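Local coordinates for NAD-dependent epimerase/dehydratase domain-containing protein (PDB 3IUS) that is of unknown function but probably binds NAD or a related dinucleotide through a Rossmann-type domain, as in the short-chain dehydrogenase/reductase superfamily, at residues Ser102-Tyr107 with Lys253-Asp258; Val148-Gly153 with Val204-Asp209. All coordinates share one frame; numbering follows the deposited sequence.

Contact 1 of 2, residues Ser102-Tyr107 with Lys253-Asp258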
# COMPACT_ATOMS: atom_id res chain seq x y z
N SER A 102 3.09 3.10 -4.28
CA SER A 102 3.50 2.11 -5.26
C SER A 102 3.41 0.74 -4.60
O SER A 102 2.75 0.59 -3.58
CB SER A 102 4.93 2.40 -5.74
OG SER A 102 5.28 1.59 -6.85
N THR A 103 4.09 -0.25 -5.17
CA THR A 103 4.11 -1.58 -4.58
C THR A 103 5.49 -2.21 -4.72
O THR A 103 6.36 -1.67 -5.41
CB THR A 103 3.09 -2.54 -5.24
OG1 THR A 103 3.54 -2.88 -6.56
CG2 THR A 103 1.70 -1.90 -5.32
N THR A 104 5.69 -3.35 -4.06
CA THR A 104 6.97 -4.05 -4.13
C THR A 104 7.09 -4.90 -5.39
O THR A 104 8.11 -5.57 -5.59
CB THR A 104 7.21 -4.93 -2.90
OG1 THR A 104 6.16 -5.89 -2.78
CG2 THR A 104 7.28 -4.08 -1.63
N ALA A 105 6.06 -4.90 -6.23
CA ALA A 105 6.09 -5.71 -7.44
C ALA A 105 7.09 -5.15 -8.44
O ALA A 105 7.49 -5.84 -9.38
CB ALA A 105 4.70 -5.82 -8.07
N VAL A 106 7.51 -3.91 -8.22
CA VAL A 106 8.48 -3.29 -9.11
C VAL A 106 9.82 -4.03 -9.15
O VAL A 106 10.55 -3.96 -10.14
CB VAL A 106 8.75 -1.84 -8.70
CG1 VAL A 106 7.46 -1.02 -8.79
CG2 VAL A 106 9.33 -1.77 -7.31
N TYR A 107 10.16 -4.72 -8.06
CA TYR A 107 11.45 -5.39 -7.95
C TYR A 107 11.56 -6.65 -8.81
O TYR A 107 12.63 -6.98 -9.31
CB TYR A 107 11.78 -5.71 -6.49
CG TYR A 107 11.98 -4.48 -5.64
CD1 TYR A 107 13.03 -3.61 -5.90
CD2 TYR A 107 11.12 -4.18 -4.60
CE1 TYR A 107 13.22 -2.48 -5.14
CE2 TYR A 107 11.30 -3.07 -3.82
CZ TYR A 107 12.35 -2.21 -4.10
OH TYR A 107 12.52 -1.09 -3.33
N LYS A 253 11.07 -12.47 -3.40
CA LYS A 253 12.13 -11.63 -2.85
C LYS A 253 11.87 -11.31 -1.37
O LYS A 253 10.80 -11.61 -0.84
CB LYS A 253 12.26 -10.34 -3.65
CG LYS A 253 11.17 -9.30 -3.37
CD LYS A 253 9.96 -9.48 -4.26
CE LYS A 253 8.92 -8.40 -4.00
NZ LYS A 253 7.64 -8.70 -4.69
N ARG A 254 12.86 -10.72 -0.71
CA ARG A 254 12.69 -10.26 0.66
C ARG A 254 13.06 -8.79 0.63
O ARG A 254 14.06 -8.43 0.01
CB ARG A 254 13.61 -11.04 1.61
CG ARG A 254 13.13 -12.47 1.89
CD ARG A 254 14.14 -13.20 2.75
NE ARG A 254 13.62 -14.48 3.25
CZ ARG A 254 13.60 -15.59 2.53
NH1 ARG A 254 14.06 -15.58 1.29
NH2 ARG A 254 13.12 -16.71 3.05
N VAL A 255 12.23 -7.95 1.24
CA VAL A 255 12.38 -6.51 1.09
C VAL A 255 12.85 -5.86 2.38
O VAL A 255 12.24 -6.05 3.44
CB VAL A 255 11.05 -5.85 0.66
CG1 VAL A 255 11.25 -4.36 0.40
CG2 VAL A 255 10.48 -6.56 -0.58
N ARG A 256 13.93 -5.07 2.29
CA ARG A 256 14.47 -4.33 3.42
C ARG A 256 13.61 -3.11 3.73
O ARG A 256 13.11 -2.44 2.82
CB ARG A 256 15.91 -3.85 3.13
CG ARG A 256 16.95 -4.95 2.91
CD ARG A 256 17.26 -5.74 4.19
NE ARG A 256 18.34 -6.70 3.97
CZ ARG A 256 18.60 -7.75 4.75
NH1 ARG A 256 17.85 -7.98 5.81
NH2 ARG A 256 19.61 -8.56 4.47
N ASN A 257 13.44 -2.81 5.01
CA ASN A 257 12.64 -1.67 5.46
C ASN A 257 13.46 -0.74 6.35
O ASN A 257 12.91 -0.08 7.24
CB ASN A 257 11.40 -2.16 6.22
CG ASN A 257 11.75 -2.94 7.47
OD1 ASN A 257 12.91 -2.99 7.88
ND2 ASN A 257 10.74 -3.59 8.07
N ASP A 258 14.76 -0.67 6.10
CA ASP A 258 15.68 0.12 6.93
C ASP A 258 15.45 1.63 6.81
O ASP A 258 15.51 2.36 7.81
CB ASP A 258 17.14 -0.20 6.58
CG ASP A 258 17.44 -1.69 6.65
OD1 ASP A 258 17.06 -2.33 7.64
OD2 ASP A 258 18.06 -2.22 5.70
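The torsions of Lys253 bring its ammonium to Thr104: CG lies between the backbone N and the carbonyl carbon (chi1 76°), the chain bends at chi2 (-89°) and then runs straight to its tip. Lys253 NZ thereby arrives beside Thr104 O and donates to that oxygen in a weak hydrogen bond of 3.3 Å. The same carbonyl also accepts a weak bond from Tyr107 N, its partner in the turn. The threonine's own chi1 (59°) turns OG1 toward the lysine, where Thr104 OG1 and Lys253 NZ are 3.7 Å apart, close, but not a hydrogen bond. On the other branch, Thr104 CG2 meets Val255 CG2 at 4.2 Å. The residue thus meets the lysine through its carbonyl and the valine through a methyl. The turn follows strand 97-103, and its sequence resembles the segment that carries the active-site serine or threonine in extended short-chain dehydrogenases, although no catalytic role is established here. An ST turn shapes its start, Thr103 OG1 accepting from Ala105 N at 3.2 Å. Farther on, Val255 CG1 approaches Tyr107 CE2 obliquely at 4.4 Å, and Val106 CG2 lies over the centre of one face of the ring. The tyrosine hydroxyl reaches past this contact to the side chain of Asn206. Val255 also packs on Val115 of strand 114-115, with which strand 254-255 forms a small parallel sheet.

Contact 2 of 2, residues Val148-Gly153 with Val204-Asp209; sequences VFRLAG and VYNVCD
Val204 opens the pairing with two methyls at work: CG2 runs alongside Val148, whereas CG1 stands over one face of the Arg150 guanidinium, 3.5 Å from Arg150 CZ. Next comes Tyr205, whose backbone grips the partner strand twice. Tyr205 N donates to Val148 O at 2.8 Å, and Tyr205 O accepts from Arg150 N at 2.9 Å. Such backbone bonds join parallel neighbours in a Rossmann-type sheet; helix 185-197, which precedes strand 204-207 in a longer connection, packs against Phe149 and Leu151. Tyr205 and Phe149 share a sheet face and nearly equal torsions, CG anti to the carbonyl carbon (chi1 -54° and -59°). Their ring planes, 20° apart, are slid so far that they barely overlap, with Phe149 CE1 and Tyr205 CD2 3.7 Å apart. Asn206 pairs with Arg150, its side chain lying obliquely against the arginine's CB and CD. The extended Arg150 chain carries its head to a salt bridge with Glu135 and a bond to the Tyr107 hydroxyl. A leucine here would probably leave Glu135 without its charge partner and strip the flat cover from Val204. Val207 N then donates to Arg150 O at 2.9 Å, and Val207 O accepts from Ala152 N at 3.1 Å; Val207 CG2 touches the edge of the Phe149 ring, and Leu151 CD2 lies against Val207 CB. Past the strand's end, Cys208 CB abuts Ala152 CB at 3.7 Å.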
# COMPACT_ATOMS: atom_id res chain seq x y z
N VAL A 148 8.01 8.26 -2.98
CA VAL A 148 7.41 7.02 -3.45
C VAL A 148 7.43 5.99 -2.33
O VAL A 148 8.46 5.76 -1.70
CB VAL A 148 8.16 6.45 -4.67
CG1 VAL A 148 7.68 5.03 -4.99
CG2 VAL A 148 7.99 7.38 -5.88
N PHE A 149 6.28 5.36 -2.11
CA PHE A 149 6.15 4.37 -1.06
C PHE A 149 5.77 3.05 -1.68
O PHE A 149 4.67 2.90 -2.18
CB PHE A 149 5.09 4.80 -0.04
CG PHE A 149 5.40 6.12 0.62
CD1 PHE A 149 6.15 6.16 1.79
CD2 PHE A 149 4.95 7.31 0.06
CE1 PHE A 149 6.44 7.37 2.39
CE2 PHE A 149 5.24 8.52 0.66
CZ PHE A 149 5.98 8.55 1.83
N ARG A 150 6.71 2.10 -1.66
CA ARG A 150 6.46 0.78 -2.22
C ARG A 150 5.86 -0.10 -1.14
O ARG A 150 6.55 -0.59 -0.25
CB ARG A 150 7.75 0.20 -2.82
CG ARG A 150 8.37 1.15 -3.86
CD ARG A 150 9.65 0.62 -4.50
NE ARG A 150 10.07 1.49 -5.60
CZ ARG A 150 11.32 1.58 -6.06
NH1 ARG A 150 12.29 0.85 -5.51
NH2 ARG A 150 11.60 2.41 -7.07
N LEU A 151 4.55 -0.28 -1.24
CA LEU A 151 3.78 -0.96 -0.21
C LEU A 151 3.80 -2.46 -0.41
O LEU A 151 3.69 -2.95 -1.53
CB LEU A 151 2.33 -0.46 -0.21
CG LEU A 151 2.08 1.04 -0.06
CD1 LEU A 151 0.59 1.36 -0.12
CD2 LEU A 151 2.69 1.56 1.23
N ALA A 152 3.97 -3.19 0.69
CA ALA A 152 3.82 -4.63 0.66
C ALA A 152 2.33 -4.97 0.68
O ALA A 152 1.48 -4.09 0.56
CB ALA A 152 4.55 -5.26 1.85
N GLY A 153 2.01 -6.26 0.80
CA GLY A 153 0.63 -6.69 0.90
C GLY A 153 -0.04 -6.14 2.15
O GLY A 153 0.43 -6.37 3.27
N VAL A 204 12.58 7.29 -2.08
CA VAL A 204 11.78 6.07 -2.20
C VAL A 204 11.90 5.29 -0.90
O VAL A 204 12.99 5.14 -0.36
CB VAL A 204 12.28 5.20 -3.37
CG1 VAL A 204 11.44 3.93 -3.48
CG2 VAL A 204 12.25 5.97 -4.66
N TYR A 205 10.78 4.75 -0.41
CA TYR A 205 10.79 4.00 0.84
C TYR A 205 10.03 2.71 0.63
O TYR A 205 8.90 2.74 0.17
CB TYR A 205 10.07 4.76 1.95
CG TYR A 205 10.58 6.16 2.18
CD1 TYR A 205 11.65 6.39 3.03
CD2 TYR A 205 9.99 7.24 1.55
CE1 TYR A 205 12.12 7.67 3.25
CE2 TYR A 205 10.45 8.53 1.76
CZ TYR A 205 11.51 8.74 2.61
OH TYR A 205 11.97 10.02 2.81
N ASN A 206 10.67 1.60 0.97
CA ASN A 206 9.96 0.32 1.09
C ASN A 206 9.11 0.35 2.35
O ASN A 206 9.59 0.72 3.42
CB ASN A 206 10.94 -0.84 1.20
CG ASN A 206 11.67 -1.11 -0.08
OD1 ASN A 206 12.73 -1.75 -0.08
ND2 ASN A 206 11.12 -0.65 -1.19
N VAL A 207 7.85 -0.10 2.25
CA VAL A 207 6.98 -0.09 3.41
C VAL A 207 6.46 -1.49 3.63
O VAL A 207 5.46 -1.89 3.04
CB VAL A 207 5.81 0.92 3.27
CG1 VAL A 207 5.01 0.98 4.56
CG2 VAL A 207 6.35 2.31 2.93
N CYS A 208 7.17 -2.24 4.47
CA CYS A 208 6.86 -3.63 4.75
C CYS A 208 7.32 -3.92 6.17
O CYS A 208 8.11 -3.17 6.73
CB CYS A 208 7.59 -4.55 3.78
SG CYS A 208 9.40 -4.25 3.71
N ASP A 209 6.85 -5.01 6.76
CA ASP A 209 7.29 -5.37 8.10
C ASP A 209 8.61 -6.16 8.10
O ASP A 209 9.28 -6.27 7.07
CB ASP A 209 6.18 -6.08 8.88
CG ASP A 209 5.96 -7.50 8.43
OD1 ASP A 209 6.82 -8.05 7.70
OD2 ASP A 209 4.91 -8.08 8.81

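Overall arrangement
Contacts 1 and 2 have centres 6 Å apart and meet through neighbouring strands of one sheet, 97-103 and 146-155, where Ser102 N lies 2.6 Å from Phe149 O, a probable hydrogen bond. Their side chains meet where Tyr107 OH lies 2.6 Å from the modelled Asn206 ND2, probably hydrogen-bonded, although the amide's orientation is uncertain. Glu135 of helix 126-140 is shared by Ser102 of contact 1 and Arg150 of contact 2. Asn257 bonds the backbone of Cys208. Contact 1 and the Ala152-Cys208 end of contact 2 lie at the C-terminal ends of the parallel strands, where related dehydrogenases bind cofactor and substrate; the site in this protein remains to be identified.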